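Side-chain contacts in hypothetical protein (Pseudomonas aeruginosa, PDB 2H1T), which is of unknown function but probably binds glycolipids and may take part in their metabolism: residues A[20-25]-A[31-36]; A[38-43]-A[104-109]; A[52-57]-A[112-117]; A[132-135]-A[140-143]; A[148-151]-A[155-158]. One frame throughout, in Å; residues are numbered along the deposited sequence.

Contact 1. Residues A[20-25]-A[31-36]; sequences SWEALR and AESQLR. With EDO (1,2-ethanediol), chain D.
Glu22 and Ser33, on strand segments 20-25 and 31-36, are joined by a short hydrogen bond between their side chains. Followed outward, CB of Glu22 packs 4.2 Å from CB of Leu35, its non-hydrogen-bonded partner in the antiparallel pairing. CG passes 3.2 Å from Ser33 OG, and CD is near both that hydroxyl and CD1 of Leu35. At the tip, OE2 takes the hydrogen bond from Ser33 OG, 2.6 Å long, on its anti lone pair, the one turned away from OE1. The chain reaches this spot fully extended, with CG anti to the backbone N (chi1 173°). The carboxylate is buried but well supplied with partners: Tyr50 OH also bonds OE2, and Ser108 OG bonds OE1.

The other face of the sheet carries Trp21, Ala23 and Arg25 beside Arg36, Gln34 and Glu32. Trp21 and Arg36 run side by side, pointing the same way. The indole carbon CZ3 sits 3.4 Å from Arg36 NE and lies at the edge of the guanidinium, whose plane is turned 58° from the ring. Arg36 spends its charge on Glu68 of the second subunit. Farther along, Arg25 bends at chi3 and brings NH2 to 3.2 Å from Glu32 OE1, a salt bridge that meets the carboxylate from above its plane; an ethanediol, probably from the crystallisation liquor, gives a hydrogen bond to OE2. Six backbone hydrogen bonds zip the strands together, and 20-25 also pairs with a strand of the second subunit: an antiparallel beta hairpin whose sheet continues across the dimer interface.

Contact 2. Residues A[38-43]-A[104-109]; sequences PDERSG and DIWPSP
Glu40 and Trp106 make the whole of this contact, joining the loop at 38-43 to the end of the strand in 104-109. The direct polar interaction is a single hydrogen bond: Trp106 NE1 donates it to Glu40 OE2 over 2.8 Å, with an angle of 168° at the hydrogen. OE2 lies in the plane of the indole and accepts through its syn lone pair, on the side of OE1. The carboxylate is twisted, its plane 55° from that of the ring. Trp106 CG stands anti to the backbone N (chi1 166°), which sends the indole out from the strand to meet the loop.

Packing works on the ring from other sides. CB of Pro107, which follows a cis peptide bond, rests 3.5 Å above the indole plane, over its centre. Tyr133 and Glu135 of the neighbouring strand also touch the indole, and Trp14 of the second subunit meets it with the ring planes inclined.

Backbone-to-side-chain bonds shape the loop that presents Glu40. Asp39 OD1 receives Arg41 N and Ser42 N, both at 2.9 Å; the first approaches nearly along the C-O axis, the second from above the carboxylate plane. Gly43 N closes back on Asp39 O. The Arg41 bond makes an Asx turn, widened by Ser42 N into an Asx motif that presents a carboxylate to a tryptophan N-H beside the dimer interface.

Contact 3. Residues A[52-57]-A[112-117]; sequences LRWDAD and NTFPIR
Phe114 drives its edge against the face of Trp54. The closest atoms are CE1 of Phe114 and CE3 of Trp54, 3.4 Å apart, with CZ of the phenyl ring following at 3.7 Å from Trp54 CZ3. CE1 hovers over the rim of the indole, not its middle, and Trp54 CD2 lies in the plane of the phenyl ring. The planes stand at 76° and the centroids of the phenyl and the six-membered indole ring are 5.2 Å apart, so this is a T-shaped stack. Trp54 takes the less common first torsion that puts CG between its backbone N and carbonyl carbon (chi1 51°), which lays the indole broadside to the incoming ring. Beyond the pair, the indole also stacks with Trp58.

The contact ties the end of strand 45-54, in the antiparallel sheet, to helix 113-119, the chain's one helix, in a protein that is otherwise largely beta. Phe114 is the residue by which that helix reaches across to the strand.

Leu52, two residues earlier on the strand and directed to the same side as Trp54, adds a methyl: its CD1 approaches Phe114 CE2 to 3.7 Å, from an oblique direction. Phe114 is thus touched by the indole along CE1 and CZ and by the leucine at CE2 and CZ. Phe110 supplies another edge-to-face partner for it and also packs on Leu52. Where the strand gives way to loop, Asp55 OD1 closes an Asx turn by accepting from Asp57 N at 2.7 Å.

Contact 4. Residues A[132-135]-A[140-143]; sequences LYIE and EPRS
The side chains of Tyr133 and Arg142 run side by side, pointing the same way; their backbones form a hydrogen-bonded antiparallel pair. The guanidinium turns one face to the tyrosine: CD2 of Tyr133 stands 3.7 Å above its plane, toward the rim. The two planes are inclined by 61°. Arg142 starts with CG between its backbone N and carbonyl carbon (chi1 63°), then runs straight to NE, which carries the guanidinium alongside the ring. At the far end, Tyr133 OH gives a 2.8 Å hydrogen bond to Glu135 OE1, which lies in the plane of the ring and probably helps fix its rotation.

On the other side of the strands, Leu132 lies alongside Pro141, CD1 to CB 3.6 Å, while Ile134 crosses the proline at a slant with CG1 3.8 Å from the same CB. Water 1 accepts from Glu135 N and is within hydrogen-bonding distance of Tyr133 O and Glu140 O; water 2 accepts from Glu140 N and lies beside Glu135 O, where direct pairing stops.

This is the turn end of the hairpin between strands 126-135 and 142-152. Strand 102-106 runs parallel along the outer side of 126-135, while Leu76 and Leu78 of strand 72-80 cover the Leu132, Ile134 and Pro141 side.

Contact 5. Residues A[148-151]-A[155-158]; sequences YTRL and HYLY
Leu157 O is gripped twice: Thr149 N reaches it at 2.9 Å, in the carbonyl plane, and a water gives it a second hydrogen bond. That water also accepts from Thr149 OG1 at 2.6 Å, so the threonine holds its partner through both backbone and side chain. Leu157 N returns a bond to Thr149 O, and Leu151 N reaches His155 O.

Tyr158 points an edge at the face of Tyr148. CD1 of Tyr158 lies 3.9 Å from CZ of Tyr148, and planes at 81° make the stack T-shaped. The hydroxyl ends look elsewhere: Tyr148 OH bonds Asn112, and Tyr158 OH bonds a methylpentanediol molecule, probably from the crystallisation liquor.

These are neighbouring strands of the mixed sheet, 142-152 and 155-160, joined in a tight beta hairpin.

Arg150 crosses the ring of Tyr156 obliquely. Its CA makes an off-centre CH-pi contact, CB sits 3.6 Å from CE2, and CD ends 3.5 Å from OH. CG anti to the backbone N (chi1 172°) and an extended chain carry the guanidinium past the ring to Asp123, its salt-bridge partner. At the hairpin end, Leu151 CD2 packs 4.2 Å from Leu157 CB.

In the fold
Two sheets account for most of the chain, and the contacts sample both. Contact 1 comes first along the chain, contacts 2 and 3 interleave, and contacts 4 and 5 follow in series. Contact 1 lies in the antiparallel sheet, where Ala31 N bonds Leu52 O of contact 3. Contact 2 links a loop of that sheet to strand 102-106 of the second, and contact 3 sets helix 113-119 against the first. Contacts 4 and 5 share strand 142-152, centres about 22 Å apart. Asp104 pairs contact 2 with contact 4, while Asn112, Pro115 and Ile116 reach the tyrosines of contact 5. Contacts 1 and 2 both border the second subunit, so this part of the fold lies at the dimer interface.

Contact 1. Residues A[20-25]-A[31-36]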
# COMPACT_ATOMS: atom_id res chain seq x y z
N SER A 20 2.23 -0.30 9.01
CA SER A 20 3.17 0.29 8.11
C SER A 20 4.32 -0.64 7.75
O SER A 20 4.72 -1.53 8.49
CB SER A 20 3.74 1.56 8.72
OG SER A 20 4.20 1.35 10.03
N TRP A 21 4.87 -0.40 6.58
CA TRP A 21 6.10 -1.02 6.17
C TRP A 21 6.85 0.08 5.45
O TRP A 21 6.30 0.73 4.51
CB TRP A 21 5.83 -2.20 5.25
CG TRP A 21 7.01 -2.55 4.43
CD1 TRP A 21 7.93 -3.52 4.68
CD2 TRP A 21 7.46 -1.86 3.26
NE1 TRP A 21 8.91 -3.50 3.72
CE2 TRP A 21 8.63 -2.51 2.82
CE3 TRP A 21 6.98 -0.73 2.54
CZ2 TRP A 21 9.35 -2.08 1.68
CZ3 TRP A 21 7.69 -0.29 1.43
CH2 TRP A 21 8.85 -0.97 0.99
N GLU A 22 8.09 0.31 5.88
CA GLU A 22 8.88 1.37 5.31
C GLU A 22 10.25 0.79 4.94
O GLU A 22 10.91 0.12 5.76
CB GLU A 22 9.04 2.54 6.32
CG GLU A 22 9.99 3.61 5.85
CD GLU A 22 10.09 4.83 6.73
OE1 GLU A 22 9.71 4.75 7.89
OE2 GLU A 22 10.55 5.87 6.24
N ALA A 23 10.66 1.07 3.70
CA ALA A 23 12.00 0.74 3.20
C ALA A 23 12.76 2.02 2.86
O ALA A 23 12.34 2.81 1.99
CB ALA A 23 11.91 -0.16 2.00
N LEU A 24 13.87 2.22 3.56
CA LEU A 24 14.61 3.45 3.40
C LEU A 24 16.06 3.21 2.94
O LEU A 24 16.71 2.24 3.38
CB LEU A 24 14.58 4.21 4.73
CG LEU A 24 15.34 5.53 4.88
CD1 LEU A 24 14.62 6.36 5.96
CD2 LEU A 24 16.79 5.29 5.26
N ARG A 25 16.55 4.10 2.08
CA ARG A 25 17.97 4.10 1.69
C ARG A 25 18.65 5.33 2.29
O ARG A 25 18.16 6.45 2.13
CB ARG A 25 18.14 4.14 0.17
CG ARG A 25 19.55 3.80 -0.28
CD ARG A 25 19.70 3.78 -1.80
NE ARG A 25 19.40 5.10 -2.37
CZ ARG A 25 18.29 5.43 -3.00
NH1 ARG A 25 17.31 4.55 -3.19
NH2 ARG A 25 18.15 6.68 -3.45
N ALA A 31 18.30 10.87 2.72
CA ALA A 31 17.61 9.60 2.71
C ALA A 31 16.47 9.68 1.75
O ALA A 31 15.89 10.75 1.51
CB ALA A 31 17.10 9.19 4.10
N GLU A 32 16.12 8.51 1.23
CA GLU A 32 14.97 8.36 0.40
C GLU A 32 14.25 7.12 0.85
O GLU A 32 14.88 6.08 1.09
CB GLU A 32 15.42 8.24 -1.03
CG GLU A 32 14.29 8.55 -2.00
CD GLU A 32 14.57 8.08 -3.41
OE1 GLU A 32 14.98 6.90 -3.57
OE2 GLU A 32 14.37 8.89 -4.37
N SER A 33 12.93 7.25 0.95
CA SER A 33 12.11 6.24 1.56
C SER A 33 10.76 6.07 0.87
O SER A 33 10.21 7.00 0.29
CB SER A 33 11.91 6.61 3.04
OG SER A 33 11.15 5.64 3.70
N GLN A 34 10.28 4.82 0.91
CA GLN A 34 8.98 4.42 0.46
C GLN A 34 8.29 3.79 1.66
O GLN A 34 8.77 2.78 2.21
CB GLN A 34 9.07 3.37 -0.64
CG GLN A 34 9.65 3.87 -1.95
CD GLN A 34 9.10 3.08 -3.18
OE1 GLN A 34 8.30 3.61 -3.99
NE2 GLN A 34 9.49 1.80 -3.28
N LEU A 35 7.15 4.36 2.03
CA LEU A 35 6.43 3.94 3.22
C LEU A 35 5.01 3.56 2.82
O LEU A 35 4.30 4.31 2.16
CB LEU A 35 6.48 5.11 4.24
CG LEU A 35 5.73 5.03 5.55
CD1 LEU A 35 6.19 6.16 6.52
CD2 LEU A 35 4.23 5.09 5.35
N ARG A 36 4.57 2.37 3.18
CA ARG A 36 3.18 1.96 2.85
C ARG A 36 2.46 1.70 4.15
O ARG A 36 3.05 1.10 5.05
CB ARG A 36 3.16 0.70 1.98
CG ARG A 36 3.91 0.91 0.66
CD ARG A 36 3.91 -0.34 -0.20
NE ARG A 36 5.18 -0.55 -0.92
CZ ARG A 36 5.30 -0.84 -2.22
NH1 ARG A 36 4.25 -0.91 -3.00
NH2 ARG A 36 6.50 -1.04 -2.74
C1 EDO D . 9.88 11.31 -3.74
O1 EDO D . 9.54 12.37 -2.84
C2 EDO D . 11.40 11.14 -3.79
O2 EDO D . 11.77 9.75 -3.91

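Contact 2. Residues A[38-43]-A[104-109]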
# COMPACT_ATOMS: atom_id res chain seq x y z
N PRO A 38 -1.86 1.97 6.19
CA PRO A 38 -3.29 2.21 6.11
C PRO A 38 -3.63 3.58 6.66
O PRO A 38 -3.04 4.00 7.66
CB PRO A 38 -3.86 1.13 7.01
CG PRO A 38 -2.81 0.93 8.06
CD PRO A 38 -1.51 1.16 7.38
N ASP A 39 -4.56 4.27 5.98
CA ASP A 39 -5.25 5.44 6.51
C ASP A 39 -6.11 4.98 7.66
O ASP A 39 -7.04 4.17 7.48
CB ASP A 39 -6.12 6.07 5.40
CG ASP A 39 -6.79 7.40 5.84
OD1 ASP A 39 -7.54 7.43 6.82
OD2 ASP A 39 -6.60 8.39 5.13
N GLU A 40 -5.83 5.54 8.83
CA GLU A 40 -6.42 5.08 10.07
C GLU A 40 -7.88 5.53 10.25
O GLU A 40 -8.55 5.08 11.18
CB GLU A 40 -5.54 5.53 11.26
CG GLU A 40 -4.08 4.97 11.21
CD GLU A 40 -3.05 5.86 11.94
OE1 GLU A 40 -3.20 6.01 13.17
OE2 GLU A 40 -2.09 6.39 11.27
N ARG A 41 -8.39 6.37 9.36
CA ARG A 41 -9.78 6.80 9.40
C ARG A 41 -10.61 6.09 8.33
O ARG A 41 -11.68 5.57 8.63
CB ARG A 41 -9.87 8.31 9.18
CG ARG A 41 -9.22 9.07 10.32
CD ARG A 41 -9.79 10.49 10.54
NE ARG A 41 -11.19 10.63 10.11
CZ ARG A 41 -12.25 10.06 10.70
NH1 ARG A 41 -12.14 9.29 11.79
NH2 ARG A 41 -13.47 10.27 10.18
N SER A 42 -10.11 6.08 7.10
CA SER A 42 -10.81 5.47 5.97
C SER A 42 -10.64 3.96 5.83
O SER A 42 -11.46 3.29 5.18
CB SER A 42 -10.36 6.13 4.67
OG SER A 42 -9.14 5.61 4.19
N GLY A 43 -9.57 3.42 6.40
CA GLY A 43 -9.22 2.00 6.22
C GLY A 43 -8.61 1.63 4.88
O GLY A 43 -8.44 0.46 4.58
N ASP A 104 9.49 15.48 12.13
CA ASP A 104 9.01 14.20 12.67
C ASP A 104 7.84 13.78 11.77
O ASP A 104 6.81 14.47 11.69
CB ASP A 104 8.58 14.38 14.12
CG ASP A 104 8.02 13.11 14.75
OD1 ASP A 104 7.85 12.06 14.05
OD2 ASP A 104 7.71 13.16 15.98
N ILE A 105 8.03 12.68 11.07
CA ILE A 105 7.02 12.14 10.13
C ILE A 105 6.39 10.99 10.88
O ILE A 105 7.10 10.12 11.37
CB ILE A 105 7.69 11.54 8.86
CG1 ILE A 105 8.37 12.61 7.99
CG2 ILE A 105 6.64 10.80 8.04
CD1 ILE A 105 9.53 12.09 7.15
N TRP A 106 5.06 10.94 10.89
CA TRP A 106 4.28 9.74 11.30
C TRP A 106 3.75 9.11 10.01
O TRP A 106 3.25 9.83 9.15
CB TRP A 106 3.08 10.09 12.22
CG TRP A 106 2.12 8.94 12.37
CD1 TRP A 106 0.96 8.70 11.65
CD2 TRP A 106 2.27 7.82 13.26
NE1 TRP A 106 0.41 7.48 12.03
CE2 TRP A 106 1.18 6.94 13.02
CE3 TRP A 106 3.23 7.46 14.20
CZ2 TRP A 106 1.02 5.74 13.72
CZ3 TRP A 106 3.07 6.26 14.91
CH2 TRP A 106 1.97 5.42 14.66
N PRO A 107 3.81 7.79 9.90
CA PRO A 107 4.40 6.82 10.81
C PRO A 107 5.80 6.40 10.42
O PRO A 107 5.98 5.48 9.60
CB PRO A 107 3.43 5.64 10.67
CG PRO A 107 2.94 5.71 9.30
CD PRO A 107 3.01 7.12 8.84
N SER A 108 6.82 7.01 11.03
CA SER A 108 8.19 6.58 10.74
C SER A 108 9.12 6.74 11.92
O SER A 108 9.29 7.83 12.46
CB SER A 108 8.80 7.30 9.55
OG SER A 108 10.17 6.96 9.36
N PRO A 109 9.82 5.66 12.28
CA PRO A 109 10.79 5.85 13.37
C PRO A 109 12.14 6.38 12.87
O PRO A 109 13.07 6.67 13.67
CB PRO A 109 10.91 4.44 13.93
CG PRO A 109 10.77 3.59 12.77
CD PRO A 109 9.76 4.25 11.85

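Contact 3. Residues A[52-57]-A[112-117]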
# COMPACT_ATOMS: atom_id res chain seq x y z
N LEU A 52 14.60 13.29 2.42
CA LEU A 52 15.12 14.31 3.33
C LEU A 52 16.59 14.56 3.06
O LEU A 52 17.34 13.64 2.70
CB LEU A 52 14.93 13.91 4.80
CG LEU A 52 13.51 13.49 5.20
CD1 LEU A 52 13.49 13.04 6.68
CD2 LEU A 52 12.51 14.61 4.89
N ARG A 53 16.99 15.81 3.21
CA ARG A 53 18.38 16.19 3.05
C ARG A 53 18.73 17.11 4.22
O ARG A 53 17.96 18.00 4.57
CB ARG A 53 18.62 16.87 1.70
CG ARG A 53 20.05 17.38 1.48
CD ARG A 53 20.27 18.00 0.08
NE ARG A 53 19.43 19.19 -0.13
CZ ARG A 53 19.70 20.40 0.36
NH1 ARG A 53 20.78 20.61 1.09
NH2 ARG A 53 18.87 21.40 0.12
N TRP A 54 19.90 16.88 4.80
CA TRP A 54 20.33 17.65 6.00
C TRP A 54 21.76 18.10 5.85
O TRP A 54 22.42 17.69 4.89
CB TRP A 54 20.18 16.80 7.25
CG TRP A 54 20.81 15.47 7.17
CD1 TRP A 54 22.07 15.13 7.57
CD2 TRP A 54 20.21 14.26 6.65
NE1 TRP A 54 22.29 13.80 7.34
CE2 TRP A 54 21.17 13.23 6.81
CE3 TRP A 54 18.93 13.93 6.16
CZ2 TRP A 54 20.91 11.91 6.43
CZ3 TRP A 54 18.67 12.61 5.81
CH2 TRP A 54 19.67 11.62 5.91
N ASP A 55 22.22 18.98 6.75
CA ASP A 55 23.60 19.45 6.69
C ASP A 55 24.58 18.60 7.50
O ASP A 55 24.21 17.55 8.04
CB ASP A 55 23.68 20.93 7.12
CG ASP A 55 23.38 21.14 8.59
OD1 ASP A 55 23.39 20.18 9.39
OD2 ASP A 55 23.16 22.31 8.94
N ALA A 56 25.83 19.07 7.60
CA ALA A 56 26.87 18.32 8.31
C ALA A 56 26.51 18.11 9.76
O ALA A 56 27.07 17.22 10.39
CB ALA A 56 28.21 19.06 8.23
N ASP A 57 25.61 18.92 10.31
CA ASP A 57 25.29 18.85 11.71
C ASP A 57 23.95 18.20 11.98
O ASP A 57 23.47 18.20 13.11
CB ASP A 57 25.36 20.24 12.32
CG ASP A 57 26.75 20.82 12.23
OD1 ASP A 57 27.71 20.13 12.61
OD2 ASP A 57 26.90 21.95 11.74
N ASN A 112 13.33 10.00 14.41
CA ASN A 112 13.89 10.09 15.76
C ASN A 112 15.43 10.23 15.73
O ASN A 112 16.04 10.69 16.68
CB ASN A 112 13.50 8.85 16.55
CG ASN A 112 12.01 8.76 16.83
OD1 ASN A 112 11.27 8.08 16.10
ND2 ASN A 112 11.56 9.49 17.80
N THR A 113 16.03 9.83 14.61
CA THR A 113 17.48 9.93 14.45
C THR A 113 17.97 11.37 14.41
O THR A 113 19.04 11.66 14.93
CB THR A 113 17.89 9.17 13.18
OG1 THR A 113 17.59 7.80 13.39
CG2 THR A 113 19.39 9.29 12.90
N PHE A 114 17.13 12.29 13.96
CA PHE A 114 17.58 13.68 13.80
C PHE A 114 17.95 14.33 15.12
O PHE A 114 19.10 14.78 15.23
CB PHE A 114 16.58 14.50 12.98
CG PHE A 114 16.57 14.09 11.53
CD1 PHE A 114 17.63 14.44 10.68
CD2 PHE A 114 15.57 13.27 11.02
CE1 PHE A 114 17.66 14.04 9.35
CE2 PHE A 114 15.61 12.85 9.68
CZ PHE A 114 16.66 13.22 8.85
N PRO A 115 17.01 14.38 16.10
CA PRO A 115 17.43 15.00 17.37
C PRO A 115 18.60 14.27 18.02
O PRO A 115 19.49 14.92 18.57
CB PRO A 115 16.17 14.96 18.23
CG PRO A 115 15.04 14.87 17.24
CD PRO A 115 15.59 14.04 16.11
N ILE A 116 18.63 12.94 17.90
CA ILE A 116 19.71 12.16 18.47
C ILE A 116 21.06 12.58 17.89
O ILE A 116 21.99 12.81 18.62
CB ILE A 116 19.47 10.65 18.30
CG1 ILE A 116 18.31 10.25 19.22
CG2 ILE A 116 20.69 9.81 18.72
CD1 ILE A 116 17.66 8.94 18.81
N ARG A 117 21.13 12.68 16.57
CA ARG A 117 22.40 12.96 15.91
C ARG A 117 22.72 14.43 16.02
O ARG A 117 23.90 14.79 16.11
CB ARG A 117 22.37 12.53 14.45
CG ARG A 117 22.33 11.05 14.23
CD ARG A 117 23.64 10.40 14.68
NE ARG A 117 24.75 10.69 13.76
CZ ARG A 117 25.07 9.95 12.69
NH1 ARG A 117 24.42 8.85 12.40
NH2 ARG A 117 26.07 10.32 11.91

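Contact 4. Residues A[132-135]-A[140-143]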
# COMPACT_ATOMS: atom_id res chain seq x y z
N LEU A 132 8.96 19.83 13.69
CA LEU A 132 7.91 20.02 12.67
C LEU A 132 7.23 18.68 12.36
O LEU A 132 7.78 17.81 11.68
CB LEU A 132 8.47 20.72 11.42
CG LEU A 132 7.50 21.05 10.33
CD1 LEU A 132 6.39 22.02 10.86
CD2 LEU A 132 8.25 21.68 9.13
N TYR A 133 6.03 18.50 12.91
CA TYR A 133 5.37 17.19 12.92
C TYR A 133 4.50 17.14 11.68
O TYR A 133 3.63 18.01 11.46
CB TYR A 133 4.51 17.04 14.15
CG TYR A 133 3.67 15.78 14.18
CD1 TYR A 133 4.28 14.52 14.33
CD2 TYR A 133 2.28 15.83 14.06
CE1 TYR A 133 3.53 13.34 14.37
CE2 TYR A 133 1.54 14.65 14.10
CZ TYR A 133 2.16 13.42 14.25
OH TYR A 133 1.37 12.27 14.26
N ILE A 134 4.72 16.11 10.87
CA ILE A 134 4.01 15.91 9.58
C ILE A 134 3.46 14.48 9.61
O ILE A 134 4.21 13.51 9.61
CB ILE A 134 4.98 16.08 8.37
CG1 ILE A 134 5.73 17.40 8.50
CG2 ILE A 134 4.19 16.02 7.01
CD1 ILE A 134 6.91 17.58 7.55
N GLU A 135 2.14 14.39 9.66
CA GLU A 135 1.42 13.13 9.77
C GLU A 135 0.89 12.74 8.41
O GLU A 135 0.05 13.46 7.83
CB GLU A 135 0.30 13.28 10.79
CG GLU A 135 -0.37 12.04 11.20
CD GLU A 135 -1.49 12.33 12.22
OE1 GLU A 135 -1.20 12.80 13.36
OE2 GLU A 135 -2.65 12.06 11.88
N GLU A 140 -0.02 17.75 6.58
CA GLU A 140 -0.27 19.14 7.03
C GLU A 140 0.63 19.43 8.22
O GLU A 140 0.33 19.01 9.34
CB GLU A 140 -1.73 19.28 7.41
CG GLU A 140 -2.61 19.36 6.21
CD GLU A 140 -4.05 18.96 6.51
OE1 GLU A 140 -4.35 18.51 7.65
OE2 GLU A 140 -4.87 19.07 5.58
N PRO A 141 1.78 20.07 7.98
CA PRO A 141 2.71 20.17 9.11
C PRO A 141 2.25 21.04 10.25
O PRO A 141 1.48 22.00 10.04
CB PRO A 141 3.97 20.79 8.47
CG PRO A 141 3.83 20.46 6.94
CD PRO A 141 2.35 20.67 6.76
N ARG A 142 2.70 20.71 11.46
CA ARG A 142 2.56 21.66 12.55
C ARG A 142 3.65 21.52 13.56
O ARG A 142 4.21 20.41 13.75
CB ARG A 142 1.22 21.52 13.23
CG ARG A 142 0.99 20.19 13.87
CD ARG A 142 -0.45 20.03 14.36
NE ARG A 142 -0.73 18.63 14.71
CZ ARG A 142 -0.40 18.06 15.86
NH1 ARG A 142 0.23 18.74 16.80
NH2 ARG A 142 -0.72 16.78 16.09
N SER A 143 3.95 22.63 14.21
CA SER A 143 4.96 22.62 15.26
C SER A 143 4.51 21.78 16.47
O SER A 143 3.34 21.82 16.88
CB SER A 143 5.28 24.04 15.69
OG SER A 143 6.33 24.01 16.63
O HOH W 1 1.10 16.98 10.76
O HOH W 2 -0.92 15.90 8.57

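Contact 5. Residues A[148-151]-A[155-158]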
# COMPACT_ATOMS: atom_id res chain seq x y z
N TYR A 148 13.76 14.87 24.40
CA TYR A 148 14.63 13.71 24.36
C TYR A 148 15.59 13.71 25.55
O TYR A 148 16.24 14.73 25.86
CB TYR A 148 15.44 13.70 23.06
CG TYR A 148 14.71 13.29 21.80
CD1 TYR A 148 13.81 14.16 21.17
CD2 TYR A 148 15.00 12.08 21.18
CE1 TYR A 148 13.14 13.77 19.97
CE2 TYR A 148 14.35 11.70 20.00
CZ TYR A 148 13.42 12.54 19.42
OH TYR A 148 12.80 12.15 18.27
N THR A 149 15.69 12.56 26.22
CA THR A 149 16.69 12.37 27.23
C THR A 149 17.55 11.14 26.91
O THR A 149 17.01 10.04 26.68
CB THR A 149 16.02 12.27 28.61
OG1 THR A 149 15.16 13.43 28.79
CG2 THR A 149 17.05 12.19 29.71
N ARG A 150 18.87 11.30 26.88
CA ARG A 150 19.76 10.18 26.72
C ARG A 150 19.91 9.38 28.02
O ARG A 150 20.34 9.91 29.06
CB ARG A 150 21.13 10.61 26.17
CG ARG A 150 22.14 9.49 26.15
CD ARG A 150 23.38 9.85 25.38
NE ARG A 150 24.50 9.04 25.81
CZ ARG A 150 25.62 8.83 25.12
NH1 ARG A 150 25.78 9.35 23.92
NH2 ARG A 150 26.55 8.01 25.63
N LEU A 151 19.57 8.11 27.98
CA LEU A 151 19.60 7.24 29.17
C LEU A 151 20.94 6.53 29.19
O LEU A 151 21.60 6.43 30.24
CB LEU A 151 18.44 6.24 29.18
CG LEU A 151 17.03 6.84 29.08
CD1 LEU A 151 15.99 5.71 29.03
CD2 LEU A 151 16.78 7.82 30.24
N HIS A 155 19.93 3.98 24.36
CA HIS A 155 18.56 4.22 24.78
C HIS A 155 18.30 5.69 25.00
O HIS A 155 19.05 6.36 25.73
CB HIS A 155 18.24 3.49 26.08
CG HIS A 155 18.28 2.00 26.00
ND1 HIS A 155 19.44 1.29 26.17
CD2 HIS A 155 17.29 1.09 25.79
CE1 HIS A 155 19.18 0.00 26.07
NE2 HIS A 155 17.88 -0.15 25.85
N TYR A 156 17.19 6.16 24.41
CA TYR A 156 16.67 7.50 24.56
C TYR A 156 15.22 7.50 25.03
O TYR A 156 14.39 6.74 24.50
CB TYR A 156 16.73 8.22 23.19
CG TYR A 156 18.11 8.70 22.88
CD1 TYR A 156 19.07 7.81 22.39
CD2 TYR A 156 18.49 10.03 23.12
CE1 TYR A 156 20.38 8.25 22.15
CE2 TYR A 156 19.80 10.46 22.83
CZ TYR A 156 20.73 9.57 22.38
OH TYR A 156 22.03 9.98 22.12
N LEU A 157 14.93 8.34 26.03
CA LEU A 157 13.55 8.62 26.43
C LEU A 157 12.95 9.73 25.60
O LEU A 157 13.42 10.88 25.60
CB LEU A 157 13.47 8.95 27.91
CG LEU A 157 12.09 9.24 28.49
CD1 LEU A 157 11.23 7.96 28.52
CD2 LEU A 157 12.24 9.86 29.84
N TYR A 158 11.89 9.38 24.88
CA TYR A 158 11.15 10.32 24.05
C TYR A 158 9.89 10.73 24.85
O TYR A 158 9.26 9.89 25.46
CB TYR A 158 10.74 9.70 22.68
CG TYR A 158 9.73 10.59 22.02
CD1 TYR A 158 10.14 11.71 21.28
CD2 TYR A 158 8.35 10.41 22.25
CE1 TYR A 158 9.16 12.59 20.75
CE2 TYR A 158 7.41 11.29 21.77
CZ TYR A 158 7.82 12.39 21.02
OH TYR A 158 6.84 13.24 20.51
O HOH W 3 12.88 13.09 27.50